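Long-range contacts in beta-galacturonidase (Eisenbergiella tayi, PDB 6NCX), which probably hydrolyses beta-linked uronides as a family 2 glycoside hydrolase, and binds galacturonate in its active-site pocket: residues 307-312 against 506-511; 373-378 against 406-411; 422-427 against 460-465. All coordinates share one frame; numbering follows the deposited sequence.

Overall arrangement
All three contacts are buried in the TIM barrel and reach the same sheet, whose strands lead at their C-terminal ends to a pocket holding galacturonate. Contacts 2 and 3 join neighbouring parallel strands, each within a beta-alpha-beta unit, and rest largely on backbone hydrogen bonds. Contact 1 joins strands 307-309 and 504-509, both paired with strand 268-276 between them, so no backbone hydrogen bond joins them and side chains do most of the touching. Contact 3 lies beside contact 2 through strands 406-410 and 425-428, and beside contact 1 through strands 461-466 and 504-509. Each delivers at least one residue to the sugar: H312 and W510, N377 and E378, and E465. R309 ties N377 to E465.

Contact 1 (307-312 against 506-511); sequences SIRTVH and GVYIWQ. With ADA (alpha-D-galactopyranuronic acid), chain I.
The phenol of Y508 packs its face against CB of R309 and its hydroxyl against S307. R309 CB lies 3.7 Å from the ring centroid, while S307 OG meets the ring at its edge, 2.6 Å from Y508 OH. S307 OG also bonds L329 O, and Y508 OH bonds Y371 OH. With CG turned anti to the backbone N (chi1 177°) and the chain extended as far as NE, R309 passes Y508 and carries its guanidinium to E333, N377 and E465. The segments are next-but-one strands of the TIM barrel, both paired to strand 268-276, so side chains bridge the gap, those of V311, H312 and W510 at the mouth where the sugar binds. There V311 CG2 packs on W510 CZ3 at 3.5 Å, and CB of V311 covers one face of the H312 imidazole. H312 and W510 meet rim to rim, their planes 15° apart. H312 NE2 hydrogen-bonds galacturonate O3 (2.7 Å), and ND1 is held by E333, which fixes the ring's rotation. The indole of W510 turns one face to the sugar, with C4 3.4 Å from CZ2; CB of Q511 lies over the opposite face, and N530 OD1 accepts from NE1.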
loop_
_atom_site.group_PDB
_atom_site.type_symbol
_atom_site.label_atom_id
_atom_site.label_comp_id
_atom_site.label_asym_id
_atom_site.label_seq_id
_atom_site.Cartn_x
_atom_site.Cartn_y
_atom_site.Cartn_z
ATOM N N SER C 307 18.531 -11.726 -22.601
ATOM C CA SER C 307 18.273 -10.774 -23.675
ATOM C C SER C 307 17.295 -9.682 -23.221
ATOM O O SER C 307 16.421 -9.921 -22.381
ATOM C CB SER C 307 17.724 -11.516 -24.907
ATOM O OG SER C 307 17.789 -10.717 -26.079
ATOM N N ILE C 308 17.461 -8.475 -23.789
ATOM C CA ILE C 308 16.558 -7.346 -23.588
ATOM C C ILE C 308 16.101 -6.846 -24.953
ATOM O O ILE C 308 16.842 -6.893 -25.936
ATOM C CB ILE C 308 17.188 -6.176 -22.783
ATOM C CG1 ILE C 308 18.430 -5.626 -23.482
ATOM C CG2 ILE C 308 17.547 -6.583 -21.357
ATOM C CD1 ILE C 308 18.218 -4.303 -24.266
ATOM N N ARG C 309 14.874 -6.348 -25.007
ATOM C CA ARG C 309 14.344 -5.684 -26.191
ATOM C C ARG C 309 14.053 -4.223 -25.852
ATOM O O ARG C 309 13.313 -3.941 -24.904
ATOM C CB ARG C 309 13.088 -6.405 -26.704
ATOM C CG ARG C 309 12.465 -5.716 -27.884
ATOM C CD ARG C 309 11.252 -6.447 -28.441
ATOM N NE ARG C 309 10.574 -5.543 -29.364
ATOM C CZ ARG C 309 9.289 -5.232 -29.315
ATOM N NH1 ARG C 309 8.488 -5.802 -28.422
ATOM N NH2 ARG C 309 8.793 -4.375 -30.184
ATOM N N THR C 310 14.633 -3.301 -26.629
ATOM C CA THR C 310 14.600 -1.862 -26.342
ATOM C C THR C 310 13.288 -1.242 -26.823
ATOM O O THR C 310 13.227 -0.491 -27.797
ATOM C CB THR C 310 15.766 -1.155 -27.015
ATOM O OG1 THR C 310 15.584 -1.219 -28.432
ATOM C CG2 THR C 310 17.119 -1.773 -26.644
ATOM N N VAL C 311 12.216 -1.547 -26.103
ATOM C CA VAL C 311 10.920 -0.970 -26.445
ATOM C C VAL C 311 10.905 0.505 -26.043
ATOM O O VAL C 311 11.293 0.864 -24.924
ATOM C CB VAL C 311 9.784 -1.775 -25.781
ATOM C CG1 VAL C 311 9.905 -3.251 -26.158
ATOM C CG2 VAL C 311 9.798 -1.629 -24.253
ATOM N N HIS C 312 10.526 1.385 -26.969
ATOM C CA HIS C 312 10.339 1.122 -28.398
ATOM C C HIS C 312 11.160 2.146 -29.166
ATOM O O HIS C 312 10.593 2.939 -29.896
ATOM C CB HIS C 312 8.868 1.252 -28.836
ATOM C CG HIS C 312 7.944 0.253 -28.207
ATOM N ND1 HIS C 312 7.962 -1.089 -28.530
ATOM C CD2 HIS C 312 6.959 0.407 -27.292
ATOM C CE1 HIS C 312 7.029 -1.716 -27.839
ATOM N NE2 HIS C 312 6.409 -0.833 -27.078
ATOM N N GLY C 506 12.046 -18.266 -28.786
ATOM C CA GLY C 506 12.031 -17.734 -27.444
ATOM C C GLY C 506 11.084 -16.559 -27.368
ATOM O O GLY C 506 10.233 -16.380 -28.239
ATOM N N VAL C 507 11.273 -15.735 -26.336
ATOM C CA VAL C 507 10.262 -14.763 -25.943
ATOM C C VAL C 507 10.932 -13.568 -25.279
ATOM O O VAL C 507 11.986 -13.693 -24.651
ATOM C CB VAL C 507 9.200 -15.410 -25.007
ATOM C CG1 VAL C 507 9.863 -16.092 -23.799
ATOM C CG2 VAL C 507 8.162 -14.377 -24.557
ATOM N N TYR C 508 10.325 -12.396 -25.462
ATOM C CA TYR C 508 10.546 -11.225 -24.627
ATOM C C TYR C 508 9.270 -11.019 -23.821
ATOM O O TYR C 508 8.192 -10.856 -24.401
ATOM C CB TYR C 508 10.877 -9.972 -25.461
ATOM C CG TYR C 508 12.239 -10.026 -26.092
ATOM C CD1 TYR C 508 12.402 -10.512 -27.384
ATOM C CD2 TYR C 508 13.369 -9.643 -25.385
ATOM C CE1 TYR C 508 13.641 -10.603 -27.953
ATOM C CE2 TYR C 508 14.633 -9.726 -25.955
ATOM C CZ TYR C 508 14.749 -10.215 -27.234
ATOM O OH TYR C 508 15.970 -10.314 -27.825
ATOM N N ILE C 509 9.385 -11.064 -22.492
ATOM C CA ILE C 509 8.242 -10.752 -21.638
ATOM C C ILE C 509 7.971 -9.253 -21.704
ATOM O O ILE C 509 8.899 -8.426 -21.643
ATOM C CB ILE C 509 8.492 -11.239 -20.194
ATOM C CG1 ILE C 509 8.430 -12.769 -20.130
ATOM C CG2 ILE C 509 7.451 -10.694 -19.215
ATOM C CD1 ILE C 509 8.761 -13.350 -18.762
ATOM N N TRP C 510 6.706 -8.888 -21.895
ATOM C CA TRP C 510 6.273 -7.520 -21.644
ATOM C C TRP C 510 5.682 -7.476 -20.237
ATOM O O TRP C 510 4.648 -8.104 -19.968
ATOM C CB TRP C 510 5.264 -7.033 -22.678
ATOM C CG TRP C 510 4.855 -5.596 -22.419
ATOM C CD1 TRP C 510 3.951 -5.153 -21.484
ATOM C CD2 TRP C 510 5.350 -4.416 -23.083
ATOM N NE1 TRP C 510 3.864 -3.785 -21.521
ATOM C CE2 TRP C 510 4.700 -3.302 -22.499
ATOM C CE3 TRP C 510 6.276 -4.192 -24.114
ATOM C CZ2 TRP C 510 4.952 -1.975 -22.913
ATOM C CZ3 TRP C 510 6.514 -2.872 -24.526
ATOM C CH2 TRP C 510 5.866 -1.789 -23.916
ATOM N N GLN C 511 6.352 -6.772 -19.326
ATOM C CA GLN C 511 7.668 -6.164 -19.541
ATOM C C GLN C 511 8.436 -6.186 -18.215
ATOM O O GLN C 511 7.920 -6.650 -17.189
ATOM C CB GLN C 511 7.560 -4.720 -20.051
ATOM C CG GLN C 511 6.908 -3.779 -19.048
ATOM C CD GLN C 511 6.878 -2.339 -19.506
ATOM O OE1 GLN C 511 7.862 -1.822 -20.030
ATOM N NE2 GLN C 511 5.735 -1.680 -19.307
HETATM C C1 ADA I . 1.546 -3.507 -27.358
HETATM C C2 ADA I . 2.675 -2.450 -27.386
HETATM C C3 ADA I . 3.250 -2.082 -26.068
HETATM C C4 ADA I . 2.271 -2.063 -24.946
HETATM C C5 ADA I . 1.375 -3.307 -24.951
HETATM C C6 ADA I . 0.307 -3.303 -23.855
HETATM O O1 ADA I . 2.049 -4.823 -27.344
HETATM O O2 ADA I . 3.672 -2.878 -28.269
HETATM O O3 ADA I . 3.900 -0.834 -26.165
HETATM O O4 ADA I . 1.444 -0.928 -25.042
HETATM O O5 ADA I . 0.656 -3.382 -26.215
HETATM O O6B ADA I . 0.597 -3.120 -22.642
HETATM O O6A ADA I . -0.886 -3.493 -24.199
#

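Contact 2 (373-378 against 406-411); sequences WGILNE and RSSASC. With ADA (alpha-D-galactopyranuronic acid), chain I.
Within the beta-alpha-beta unit of strand 370-374, helix 384-400 and strand 406-410, W373 and R406 form a parallel bridge, from which the two chains run on toward the sugar pocket. S407 N bonds W373 O at 2.9 Å, and the return bond from I375 N to S407 O is weak. Beyond it the strands part. S408 fills in with its side chain: OG swings trans to N (chi1 176°) and donates to I375 O over 2.6 Å, tilted 34° from the carbonyl plane. A water accepts from A409 N and donates to the same I375 O, so two donors grip that carbonyl. The chains rejoin where E378 N lies almost in line with the C=O of A409, 2.9 Å from its O. N377 CB starts away from strand 406-410, but the amide swings back until OD1 lies 3.5 Å from A409 CB. That OD1 accepts from R309 and N428, which orients the amide and leaves ND2 to donate to galacturonate O2 at 2.9 Å (163°). Alongside E378, the thiol of C411 lies 3.4 Å from CG and CD, and E378 OE2 stands 3.0 Å from the anomeric O1. An asparagine followed by a glutamate just after the fourth barrel strand is the hallmark of family 2 and related barrels of glycoside hydrolase clan GH-A, consistent with E378 being the acid/base, as in relatives.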
loop_
_atom_site.group_PDB
_atom_site.type_symbol
_atom_site.label_atom_id
_atom_site.label_comp_id
_atom_site.label_asym_id
_atom_site.label_seq_id
_atom_site.Cartn_x
_atom_site.Cartn_y
_atom_site.Cartn_z
ATOM N N TRP C 373 17.947 -6.004 -35.691
ATOM C CA TRP C 373 17.330 -4.685 -35.814
ATOM C C TRP C 373 15.829 -4.844 -35.967
ATOM O O TRP C 373 15.366 -5.575 -36.851
ATOM C CB TRP C 373 17.855 -3.917 -37.030
ATOM C CG TRP C 373 19.313 -3.633 -37.034
ATOM C CD1 TRP C 373 20.249 -4.110 -37.916
ATOM C CD2 TRP C 373 20.011 -2.778 -36.128
ATOM N NE1 TRP C 373 21.491 -3.602 -37.609
ATOM C CE2 TRP C 373 21.375 -2.788 -36.510
ATOM C CE3 TRP C 373 19.618 -2.004 -35.032
ATOM C CZ2 TRP C 373 22.350 -2.056 -35.823
ATOM C CZ3 TRP C 373 20.584 -1.286 -34.348
ATOM C CH2 TRP C 373 21.938 -1.314 -34.748
ATOM N N GLY C 374 15.072 -4.144 -35.129
ATOM C CA GLY C 374 13.629 -4.163 -35.246
ATOM C C GLY C 374 13.126 -2.847 -35.794
ATOM O O GLY C 374 13.832 -1.837 -35.717
ATOM N N ILE C 375 11.925 -2.839 -36.377
ATOM C CA ILE C 375 11.324 -1.615 -36.888
ATOM C C ILE C 375 9.846 -1.608 -36.532
ATOM O O ILE C 375 9.232 -2.655 -36.316
ATOM C CB ILE C 375 11.486 -1.428 -38.430
ATOM C CG1 ILE C 375 10.786 -2.541 -39.216
ATOM C CG2 ILE C 375 12.932 -1.301 -38.834
ATOM C CD1 ILE C 375 10.595 -2.192 -40.704
ATOM N N LEU C 376 9.291 -0.395 -36.455
ATOM C CA LEU C 376 7.852 -0.144 -36.553
ATOM C C LEU C 376 7.026 -1.108 -35.693
ATOM O O LEU C 376 6.133 -1.803 -36.179
ATOM C CB LEU C 376 7.406 -0.198 -38.018
ATOM C CG LEU C 376 8.049 0.876 -38.905
ATOM C CD1 LEU C 376 7.614 0.764 -40.371
ATOM C CD2 LEU C 376 7.763 2.273 -38.351
ATOM N N ASN C 377 7.340 -1.133 -34.392
ATOM C CA ASN C 377 6.560 -1.927 -33.444
ATOM C C ASN C 377 5.054 -1.699 -33.578
ATOM O O ASN C 377 4.539 -0.614 -33.268
ATOM C CB ASN C 377 6.983 -1.635 -31.997
ATOM C CG ASN C 377 6.081 -2.334 -30.986
ATOM O OD1 ASN C 377 6.254 -3.525 -30.676
ATOM N ND2 ASN C 377 5.095 -1.607 -30.492
ATOM N N GLU C 378 4.343 -2.731 -34.044
ATOM C CA GLU C 378 2.880 -2.738 -34.123
ATOM C C GLU C 378 2.318 -1.624 -35.011
ATOM O O GLU C 378 1.217 -1.126 -34.760
ATOM C CB GLU C 378 2.250 -2.647 -32.732
ATOM C CG GLU C 378 2.410 -3.884 -31.858
ATOM C CD GLU C 378 1.350 -3.952 -30.754
ATOM O OE1 GLU C 378 0.726 -2.911 -30.441
ATOM O OE2 GLU C 378 1.124 -5.054 -30.215
ATOM N N ARG C 406 16.937 -8.758 -39.497
ATOM C CA ARG C 406 15.944 -7.719 -39.294
ATOM C C ARG C 406 14.594 -8.343 -38.953
ATOM O O ARG C 406 14.305 -9.487 -39.326
ATOM C CB ARG C 406 15.816 -6.856 -40.547
ATOM C CG ARG C 406 17.158 -6.394 -41.092
ATOM C CD ARG C 406 17.030 -5.965 -42.538
ATOM N NE ARG C 406 16.662 -7.080 -43.404
ATOM C CZ ARG C 406 16.406 -6.955 -44.703
ATOM N NH1 ARG C 406 16.472 -5.760 -45.282
ATOM N NH2 ARG C 406 16.087 -8.021 -45.423
ATOM N N SER C 407 13.767 -7.590 -38.231
ATOM C CA SER C 407 12.435 -8.059 -37.888
ATOM C C SER C 407 11.575 -6.866 -37.482
ATOM O O SER C 407 12.026 -5.719 -37.480
ATOM C CB SER C 407 12.498 -9.118 -36.783
ATOM O OG SER C 407 11.210 -9.648 -36.538
ATOM N N SER C 408 10.317 -7.153 -37.142
ATOM C CA SER C 408 9.381 -6.149 -36.650
ATOM C C SER C 408 8.324 -6.843 -35.799
ATOM O O SER C 408 7.751 -7.856 -36.222
ATOM C CB SER C 408 8.721 -5.397 -37.807
ATOM O OG SER C 408 7.755 -4.487 -37.318
ATOM N N ALA C 409 8.063 -6.304 -34.610
ATOM C CA ALA C 409 7.107 -6.931 -33.698
ATOM C C ALA C 409 5.697 -6.603 -34.177
ATOM O O ALA C 409 5.290 -5.438 -34.185
ATOM C CB ALA C 409 7.332 -6.468 -32.260
ATOM N N SER C 410 4.961 -7.623 -34.600
ATOM C CA SER C 410 3.659 -7.428 -35.218
ATOM C C SER C 410 2.527 -7.764 -34.262
ATOM O O SER C 410 2.669 -8.594 -33.360
ATOM C CB SER C 410 3.509 -8.286 -36.470
ATOM O OG SER C 410 2.203 -8.136 -36.993
ATOM N N CYS C 411 1.391 -7.106 -34.474
ATOM C CA CYS C 411 0.153 -7.492 -33.811
ATOM C C CYS C 411 -0.997 -7.678 -34.799
ATOM O O CYS C 411 -2.145 -7.863 -34.369
ATOM C CB CYS C 411 -0.230 -6.464 -32.744
ATOM S SG CYS C 411 -0.521 -4.825 -33.410
HETATM C C1 ADA I . 1.546 -3.507 -27.358
HETATM C C2 ADA I . 2.675 -2.450 -27.386
HETATM C C3 ADA I . 3.250 -2.082 -26.068
HETATM C C4 ADA I . 2.271 -2.063 -24.946
HETATM C C5 ADA I . 1.375 -3.307 -24.951
HETATM C C6 ADA I . 0.307 -3.303 -23.855
HETATM O O1 ADA I . 2.049 -4.823 -27.344
HETATM O O2 ADA I . 3.672 -2.878 -28.269
HETATM O O3 ADA I . 3.900 -0.834 -26.165
HETATM O O4 ADA I . 1.444 -0.928 -25.042
HETATM O O5 ADA I . 0.656 -3.382 -26.215
HETATM O O6B ADA I . 0.597 -3.120 -22.642
HETATM O O6A ADA I . -0.886 -3.493 -24.199
HETATM O O HOH W 1 9.358 -3.975 -33.818
#

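Contact 3 (422-427 against 460-465); sequences PEVVSY and PFLITE. With ADA (alpha-D-galactopyranuronic acid), chain I.
Four backbone hydrogen bonds join V425-Y427 and F461-I463, with P460 and T464 at the ends, in parallel register. V425 N reaches P460 O (3.0 Å), L462 N reaches V425 O, and Y427 N reaches L462 O, all close to straight. The last, from T464 N to Y427 O at 2.9 Å, is more bent (130°), and its donor stands above the carbonyl plane. Apolar contacts lie on both faces. On one, F461 offers its ring edge to Y427: its chi1 of 174° lays the ring over toward Y427, with CE1 4.1 Å from Y427 CD1, and V425 CG1 lies in the ring plane beside CD1. Beside the L462 face, V424 CG1 touches L462 CD1 at 3.8 Å, and farther along T464 CG2 presses tightly on S426 CB (3.4 Å). Polar groups are satisfied mostly outside the pair: S426 OG by S407, T464 OG1 by N428, and Y427 OH by the carbonyl of R412. At the strand end E465 runs out extended into the pocket, where OE1 accepts from galacturonate O2 at 2.9 Å, while OE2 bonds to Y430; its position suits the nucleophile of a retaining family 2 enzyme. Helix 439-453 links the two strands and covers Y427, F461 and I463, whereas S426, L462 and T464 point into the barrel interior and pack on W331 of strand 329-333; strands 406-410 and 504-509 flank the pair.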
loop_
_atom_site.group_PDB
_atom_site.type_symbol
_atom_site.label_atom_id
_atom_site.label_comp_id
_atom_site.label_asym_id
_atom_site.label_seq_id
_atom_site.Cartn_x
_atom_site.Cartn_y
_atom_site.Cartn_z
ATOM N N PRO C 422 11.303 -9.468 -43.520
ATOM C CA PRO C 422 12.347 -9.627 -42.493
ATOM C C PRO C 422 12.918 -11.042 -42.421
ATOM O O PRO C 422 12.326 -12.016 -42.895
ATOM C CB PRO C 422 11.613 -9.278 -41.194
ATOM C CG PRO C 422 10.178 -9.708 -41.460
ATOM C CD PRO C 422 9.949 -9.412 -42.925
ATOM N N GLU C 423 14.095 -11.137 -41.784
ATOM C CA GLU C 423 14.708 -12.443 -41.540
ATOM C C GLU C 423 13.984 -13.221 -40.447
ATOM O O GLU C 423 13.951 -14.458 -40.481
ATOM C CB GLU C 423 16.180 -12.289 -41.154
ATOM C CG GLU C 423 17.123 -12.060 -42.325
ATOM C CD GLU C 423 16.946 -10.696 -42.952
ATOM O OE1 GLU C 423 16.572 -9.748 -42.230
ATOM O OE2 GLU C 423 17.176 -10.567 -44.168
ATOM N N VAL C 424 13.414 -12.528 -39.469
ATOM C CA VAL C 424 12.726 -13.170 -38.355
ATOM C C VAL C 424 11.303 -12.639 -38.291
ATOM O O VAL C 424 11.078 -11.433 -38.432
ATOM C CB VAL C 424 13.479 -12.928 -37.030
ATOM C CG1 VAL C 424 12.711 -13.509 -35.847
ATOM C CG2 VAL C 424 14.907 -13.510 -37.122
ATOM N N VAL C 425 10.344 -13.539 -38.109
ATOM C CA VAL C 425 8.953 -13.168 -37.861
ATOM C C VAL C 425 8.741 -13.034 -36.356
ATOM O O VAL C 425 9.148 -13.911 -35.580
ATOM C CB VAL C 425 7.987 -14.206 -38.465
ATOM C CG1 VAL C 425 6.549 -13.895 -38.073
ATOM C CG2 VAL C 425 8.137 -14.252 -39.987
ATOM N N SER C 426 8.099 -11.941 -35.940
ATOM C CA SER C 426 7.932 -11.644 -34.522
ATOM C C SER C 426 6.518 -11.156 -34.231
ATOM O O SER C 426 5.975 -10.328 -34.964
ATOM C CB SER C 426 8.950 -10.595 -34.076
ATOM O OG SER C 426 10.275 -11.073 -34.230
ATOM N N TYR C 427 5.931 -11.660 -33.148
ATOM C CA TYR C 427 4.554 -11.347 -32.806
ATOM C C TYR C 427 4.377 -10.954 -31.337
ATOM O O TYR C 427 5.013 -11.511 -30.431
ATOM C CB TYR C 427 3.648 -12.529 -33.170
ATOM C CG TYR C 427 2.960 -12.268 -34.476
ATOM C CD1 TYR C 427 3.537 -12.658 -35.673
ATOM C CD2 TYR C 427 1.759 -11.572 -34.521
ATOM C CE1 TYR C 427 2.917 -12.387 -36.901
ATOM C CE2 TYR C 427 1.122 -11.298 -35.739
ATOM C CZ TYR C 427 1.709 -11.708 -36.922
ATOM O OH TYR C 427 1.096 -11.443 -38.126
ATOM N N PRO C 460 12.717 -18.120 -38.725
ATOM C CA PRO C 460 12.694 -18.175 -37.259
ATOM C C PRO C 460 11.609 -17.253 -36.727
ATOM O O PRO C 460 11.233 -16.272 -37.373
ATOM C CB PRO C 460 14.098 -17.699 -36.849
ATOM C CG PRO C 460 14.929 -17.767 -38.106
ATOM C CD PRO C 460 13.969 -17.521 -39.229
ATOM N N PHE C 461 11.101 -17.588 -35.538
ATOM C CA PHE C 461 9.876 -17.007 -35.003
ATOM C C PHE C 461 10.065 -16.667 -33.529
ATOM O O PHE C 461 10.515 -17.508 -32.747
ATOM C CB PHE C 461 8.705 -17.984 -35.193
ATOM C CG PHE C 461 7.419 -17.547 -34.549
ATOM C CD1 PHE C 461 6.724 -16.439 -35.022
ATOM C CD2 PHE C 461 6.883 -18.263 -33.483
ATOM C CE1 PHE C 461 5.523 -16.039 -34.428
ATOM C CE2 PHE C 461 5.686 -17.866 -32.891
ATOM C CZ PHE C 461 5.008 -16.755 -33.368
ATOM N N LEU C 462 9.710 -15.441 -33.149
ATOM C CA LEU C 462 9.823 -14.981 -31.768
ATOM C C LEU C 462 8.493 -14.418 -31.297
ATOM O O LEU C 462 7.777 -13.767 -32.063
ATOM C CB LEU C 462 10.887 -13.883 -31.606
ATOM C CG LEU C 462 12.354 -14.243 -31.833
ATOM C CD1 LEU C 462 13.139 -12.987 -32.108
ATOM C CD2 LEU C 462 12.930 -15.006 -30.644
ATOM N N ILE C 463 8.166 -14.667 -30.032
ATOM C CA ILE C 463 7.111 -13.919 -29.369
ATOM C C ILE C 463 7.809 -12.714 -28.743
ATOM O O ILE C 463 8.501 -12.823 -27.734
ATOM C CB ILE C 463 6.342 -14.770 -28.358
ATOM C CG1 ILE C 463 5.479 -15.800 -29.094
ATOM C CG2 ILE C 463 5.450 -13.896 -27.494
ATOM C CD1 ILE C 463 4.307 -15.188 -29.813
ATOM N N THR C 464 7.685 -11.566 -29.395
ATOM C CA THR C 464 8.362 -10.367 -28.929
ATOM C C THR C 464 7.613 -9.657 -27.809
ATOM O O THR C 464 8.170 -8.739 -27.210
ATOM C CB THR C 464 8.605 -9.413 -30.107
ATOM O OG1 THR C 464 7.485 -9.434 -31.005
ATOM C CG2 THR C 464 9.832 -9.856 -30.849
ATOM N N GLU C 465 6.397 -10.083 -27.480
ATOM C CA GLU C 465 5.681 -9.529 -26.340
ATOM C C GLU C 465 4.663 -10.542 -25.838
ATOM O O GLU C 465 3.852 -11.043 -26.616
ATOM C CB GLU C 465 4.978 -8.222 -26.712
ATOM C CG GLU C 465 5.886 -7.022 -26.760
ATOM C CD GLU C 465 5.150 -5.741 -27.030
ATOM O OE1 GLU C 465 5.769 -4.808 -27.603
ATOM O OE2 GLU C 465 3.951 -5.671 -26.670
HETATM C C1 ADA I . 1.546 -3.507 -27.358
HETATM C C2 ADA I . 2.675 -2.450 -27.386
HETATM C C3 ADA I . 3.250 -2.082 -26.068
HETATM C C4 ADA I . 2.271 -2.063 -24.946
HETATM C C5 ADA I . 1.375 -3.307 -24.951
HETATM C C6 ADA I . 0.307 -3.303 -23.855
HETATM O O1 ADA I . 2.049 -4.823 -27.344
HETATM O O2 ADA I . 3.672 -2.878 -28.269
HETATM O O3 ADA I . 3.900 -0.834 -26.165
HETATM O O4 ADA I . 1.444 -0.928 -25.042
HETATM O O5 ADA I . 0.656 -3.382 -26.215
HETATM O O6B ADA I . 0.597 -3.120 -22.642
HETATM O O6A ADA I . -0.886 -3.493 -24.199
#